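Local coordinates for protein BOLA1, chloroplastic (Arabidopsis thaliana, PDB 4PUG) that may regulate iron-sulfur cluster biogenesis or transcription, alone or with glutaredoxins, with which it binds a labile iron-sulfur cluster, at residues V63-H71 / L84-E93. Sequence-based numbering, arbitrary orientation.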
loop_
_atom_site.group_PDB
_atom_site.type_symbol
_atom_site.label_atom_id
_atom_site.label_comp_id
_atom_site.label_asym_id
_atom_site.label_seq_id
_atom_site.Cartn_x
_atom_site.Cartn_y
_atom_site.Cartn_z
ATOM N N VAL A 63 -14.579 6.430 3.161
ATOM C CA VAL A 63 -14.116 7.274 2.063
ATOM C C VAL A 63 -12.932 8.148 2.480
ATOM O O VAL A 63 -11.975 8.299 1.727
ATOM C CB VAL A 63 -15.263 8.117 1.427
ATOM C CG1 VAL A 63 -15.936 9.008 2.466
ATOM C CG2 VAL A 63 -14.749 8.937 0.240
ATOM N N LYS A 64 -12.976 8.678 3.697
ATOM C CA LYS A 64 -11.905 9.531 4.200
ATOM C C LYS A 64 -10.624 8.748 4.493
ATOM O O LYS A 64 -9.523 9.228 4.207
ATOM C CB LYS A 64 -12.365 10.266 5.455
ATOM C CG LYS A 64 -11.738 11.623 5.644
ATOM C CD LYS A 64 -12.143 12.208 6.979
ATOM C CE LYS A 64 -11.030 13.059 7.557
ATOM N NZ LYS A 64 -11.330 13.480 8.952
ATOM N N ARG A 65 -10.772 7.558 5.073
ATOM C CA ARG A 65 -9.637 6.674 5.337
ATOM C C ARG A 65 -8.919 6.353 4.033
ATOM O O ARG A 65 -7.707 6.556 3.893
ATOM C CB ARG A 65 -10.111 5.364 5.981
ATOM C CG ARG A 65 -10.791 5.513 7.337
ATOM C CD ARG A 65 -11.235 4.164 7.912
ATOM N NE ARG A 65 -11.983 4.335 9.157
ATOM C CZ ARG A 65 -12.339 3.344 9.971
ATOM N NH1 ARG A 65 -12.019 2.089 9.688
ATOM N NH2 ARG A 65 -13.018 3.616 11.078
ATOM N N HIS A 66 -9.690 5.855 3.074
ATOM C CA HIS A 66 -9.139 5.482 1.778
ATOM C C HIS A 66 -8.553 6.660 1.003
ATOM O O HIS A 66 -7.552 6.503 0.303
ATOM C CB HIS A 66 -10.168 4.732 0.935
ATOM C CG HIS A 66 -10.348 3.308 1.337
ATOM N ND1 HIS A 66 -10.543 2.293 0.434
ATOM C CD2 HIS A 66 -10.353 2.719 2.566
ATOM C CE1 HIS A 66 -10.665 1.140 1.070
ATOM N NE2 HIS A 66 -10.552 1.383 2.370
ATOM N N ARG A 67 -9.168 7.835 1.117
ATOM C CA ARG A 67 -8.614 9.027 0.476
ATOM C C ARG A 67 -7.293 9.403 1.122
ATOM O O ARG A 67 -6.377 9.872 0.446
ATOM C CB ARG A 67 -9.571 10.211 0.596
ATOM C CG ARG A 67 -10.758 10.173 -0.340
ATOM C CD ARG A 67 -11.730 11.305 -0.021
ATOM N NE ARG A 67 -11.394 12.538 -0.727
ATOM C CZ ARG A 67 -10.584 13.483 -0.258
ATOM N NH1 ARG A 67 -10.012 13.349 0.934
ATOM N NH2 ARG A 67 -10.345 14.568 -0.984
ATOM N N LEU A 68 -7.214 9.222 2.437
ATOM C CA LEU A 68 -5.979 9.483 3.166
ATOM C C LEU A 68 -4.871 8.561 2.665
ATOM O O LEU A 68 -3.787 9.022 2.285
ATOM C CB LEU A 68 -6.193 9.304 4.670
ATOM C CG LEU A 68 -4.960 9.400 5.571
ATOM C CD1 LEU A 68 -4.271 10.749 5.415
ATOM C CD2 LEU A 68 -5.326 9.147 7.027
ATOM N N VAL A 69 -5.155 7.260 2.647
ATOM C CA VAL A 69 -4.169 6.283 2.181
ATOM C C VAL A 69 -3.739 6.542 0.731
ATOM O O VAL A 69 -2.547 6.502 0.419
ATOM C CB VAL A 69 -4.658 4.825 2.347
ATOM C CG1 VAL A 69 -3.589 3.846 1.879
ATOM C CG2 VAL A 69 -5.036 4.548 3.799
ATOM N N TYR A 70 -4.705 6.822 -0.143
ATOM C CA TYR A 70 -4.403 7.127 -1.541
ATOM C C TYR A 70 -3.539 8.377 -1.661
ATOM O O TYR A 70 -2.643 8.442 -2.500
ATOM C CB TYR A 70 -5.684 7.299 -2.365
ATOM C CG TYR A 70 -6.062 6.076 -3.173
ATOM C CD1 TYR A 70 -5.827 6.017 -4.541
ATOM C CD2 TYR A 70 -6.655 4.981 -2.565
ATOM C CE1 TYR A 70 -6.173 4.894 -5.280
ATOM C CE2 TYR A 70 -7.001 3.860 -3.294
ATOM C CZ TYR A 70 -6.758 3.820 -4.648
ATOM O OH TYR A 70 -7.107 2.700 -5.366
ATOM N N HIS A 71 -3.817 9.363 -0.816
ATOM C CA HIS A 71 -3.029 10.585 -0.781
ATOM C C HIS A 71 -1.590 10.294 -0.377
ATOM O O HIS A 71 -0.651 10.826 -0.967
ATOM C CB HIS A 71 -3.645 11.596 0.183
ATOM C CG HIS A 71 -2.758 12.769 0.465
ATOM N ND1 HIS A 71 -2.541 13.776 -0.451
ATOM C CD2 HIS A 71 -2.024 13.088 1.554
ATOM C CE1 HIS A 71 -1.716 14.668 0.063
ATOM N NE2 HIS A 71 -1.385 14.273 1.282
ATOM N N LEU A 84 -4.068 -0.679 -6.293
ATOM C CA LEU A 84 -3.912 -0.619 -4.847
ATOM C C LEU A 84 -5.226 -0.981 -4.164
ATOM O O LEU A 84 -6.184 -0.209 -4.215
ATOM C CB LEU A 84 -3.497 0.792 -4.430
ATOM C CG LEU A 84 -3.403 1.068 -2.928
ATOM C CD1 LEU A 84 -2.294 0.234 -2.318
ATOM C CD2 LEU A 84 -3.176 2.551 -2.666
ATOM N N SER A 85 -5.272 -2.152 -3.534
ATOM C CA SER A 85 -6.455 -2.587 -2.794
ATOM C C SER A 85 -6.272 -2.288 -1.311
ATOM O O SER A 85 -5.253 -2.644 -0.732
ATOM C CB SER A 85 -6.691 -4.081 -3.006
ATOM O OG SER A 85 -7.811 -4.537 -2.269
ATOM N N ILE A 86 -7.254 -1.640 -0.690
ATOM C CA ILE A 86 -7.063 -1.143 0.673
ATOM C C ILE A 86 -8.067 -1.656 1.700
ATOM O O ILE A 86 -9.278 -1.556 1.505
ATOM C CB ILE A 86 -7.096 0.394 0.715
ATOM C CG1 ILE A 86 -6.092 0.975 -0.278
ATOM C CG2 ILE A 86 -6.799 0.897 2.121
ATOM C CD1 ILE A 86 -6.087 2.474 -0.306
ATOM N N VAL A 87 -7.548 -2.199 2.798
ATOM C CA VAL A 87 -8.360 -2.456 3.979
ATOM C C VAL A 87 -7.827 -1.592 5.110
ATOM O O VAL A 87 -6.688 -1.759 5.534
ATOM C CB VAL A 87 -8.312 -3.933 4.401
ATOM C CG1 VAL A 87 -9.151 -4.150 5.653
ATOM C CG2 VAL A 87 -8.792 -4.826 3.266
ATOM N N SER A 88 -8.639 -0.657 5.586
ATOM C CA SER A 88 -8.191 0.273 6.618
ATOM C C SER A 88 -9.089 0.193 7.850
ATOM O O SER A 88 -10.262 0.562 7.796
ATOM C CB SER A 88 -8.160 1.700 6.066
ATOM O OG SER A 88 -9.407 2.049 5.494
ATOM N N LYS A 89 -8.537 -0.297 8.957
ATOM C CA LYS A 89 -9.330 -0.519 10.165
ATOM C C LYS A 89 -8.701 0.104 11.410
ATOM O O LYS A 89 -7.540 0.514 11.397
ATOM C CB LYS A 89 -9.543 -2.020 10.400
ATOM C CG LYS A 89 -9.858 -2.831 9.147
ATOM C CD LYS A 89 -11.217 -2.482 8.554
ATOM C CE LYS A 89 -12.356 -3.040 9.391
ATOM N NZ LYS A 89 -13.663 -2.903 8.691
ATOM N N THR A 90 -9.485 0.172 12.484
ATOM C CA THR A 90 -8.980 0.554 13.798
ATOM C C THR A 90 -8.711 -0.723 14.592
ATOM O O THR A 90 -9.262 -1.774 14.267
ATOM C CB THR A 90 -9.991 1.448 14.554
ATOM O OG1 THR A 90 -11.209 0.727 14.771
ATOM C CG2 THR A 90 -10.288 2.712 13.760
ATOM N N PRO A 91 -7.849 -0.648 15.621
ATOM C CA PRO A 91 -7.587 -1.831 16.451
ATOM C C PRO A 91 -8.850 -2.399 17.093
ATOM O O PRO A 91 -8.937 -3.610 17.294
ATOM C CB PRO A 91 -6.650 -1.294 17.534
ATOM C CG PRO A 91 -5.941 -0.170 16.881
ATOM C CD PRO A 91 -6.949 0.469 15.961
ATOM N N SER A 92 -9.811 -1.536 17.411
ATOM C CA SER A 92 -11.072 -1.975 17.998
ATOM C C SER A 92 -11.875 -2.794 16.993
ATOM O O SER A 92 -12.495 -3.796 17.346
ATOM C CB SER A 92 -11.893 -0.775 18.469
ATOM O OG SER A 92 -11.197 -0.038 19.458
ATOM N N GLU A 93 -11.849 -2.360 15.737
ATOM C CA GLU A 93 -12.529 -3.067 14.656
ATOM C C GLU A 93 -11.854 -4.399 14.335
ATOM O O GLU A 93 -12.385 -5.203 13.570
ATOM C CB GLU A 93 -12.580 -2.193 13.401
ATOM C CG GLU A 93 -13.510 -0.993 13.508
ATOM C CD GLU A 93 -13.184 0.093 12.496
ATOM O OE1 GLU A 93 -12.192 -0.063 11.750
ATOM O OE2 GLU A 93 -13.915 1.105 12.450
HETATM O O HOH W 1 -11.220 -0.557 4.536
#
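R65 grips E93 end-on, NH1 to OE1 and NH2 to OE2 at 3.0 Å each, both oxygens offering their syn lone pairs and the two flat groups lying nearly coplanar, 28° apart. Extended from CG to NE, the arginine reaches past the end of the strand to this carboxylate. NH1 also donates to the carbonyl O of S88, 3.0 Å away, and NE donates to the backbone O of M60, so several bonds fix the guanidinium's rotation. From above the carboxylate plane, T90 N gives E93 OE1 a second bond of 2.8 Å, while T90 OG1 accepts from E93 N in an ST motif.

Next along the helix, H66 lays one ring face over I86 CB, 3.9 Å from the centroid, in a CH-pi contact. At the edge of the imidazole, a water bridges H66 NE2 and S88 N, the strand amide donating. I86 CD1 packs against V69 CG1 (3.6 Å) and the ring of Y70, whose face meets L84 CD2.

Helix 62-72 thus lies across strand 83-89, an outer strand of the three-stranded mixed sheet, with V69 continuing onto I52 of the central strand: the helix-on-sheet layer of the alpha+beta BolA fold.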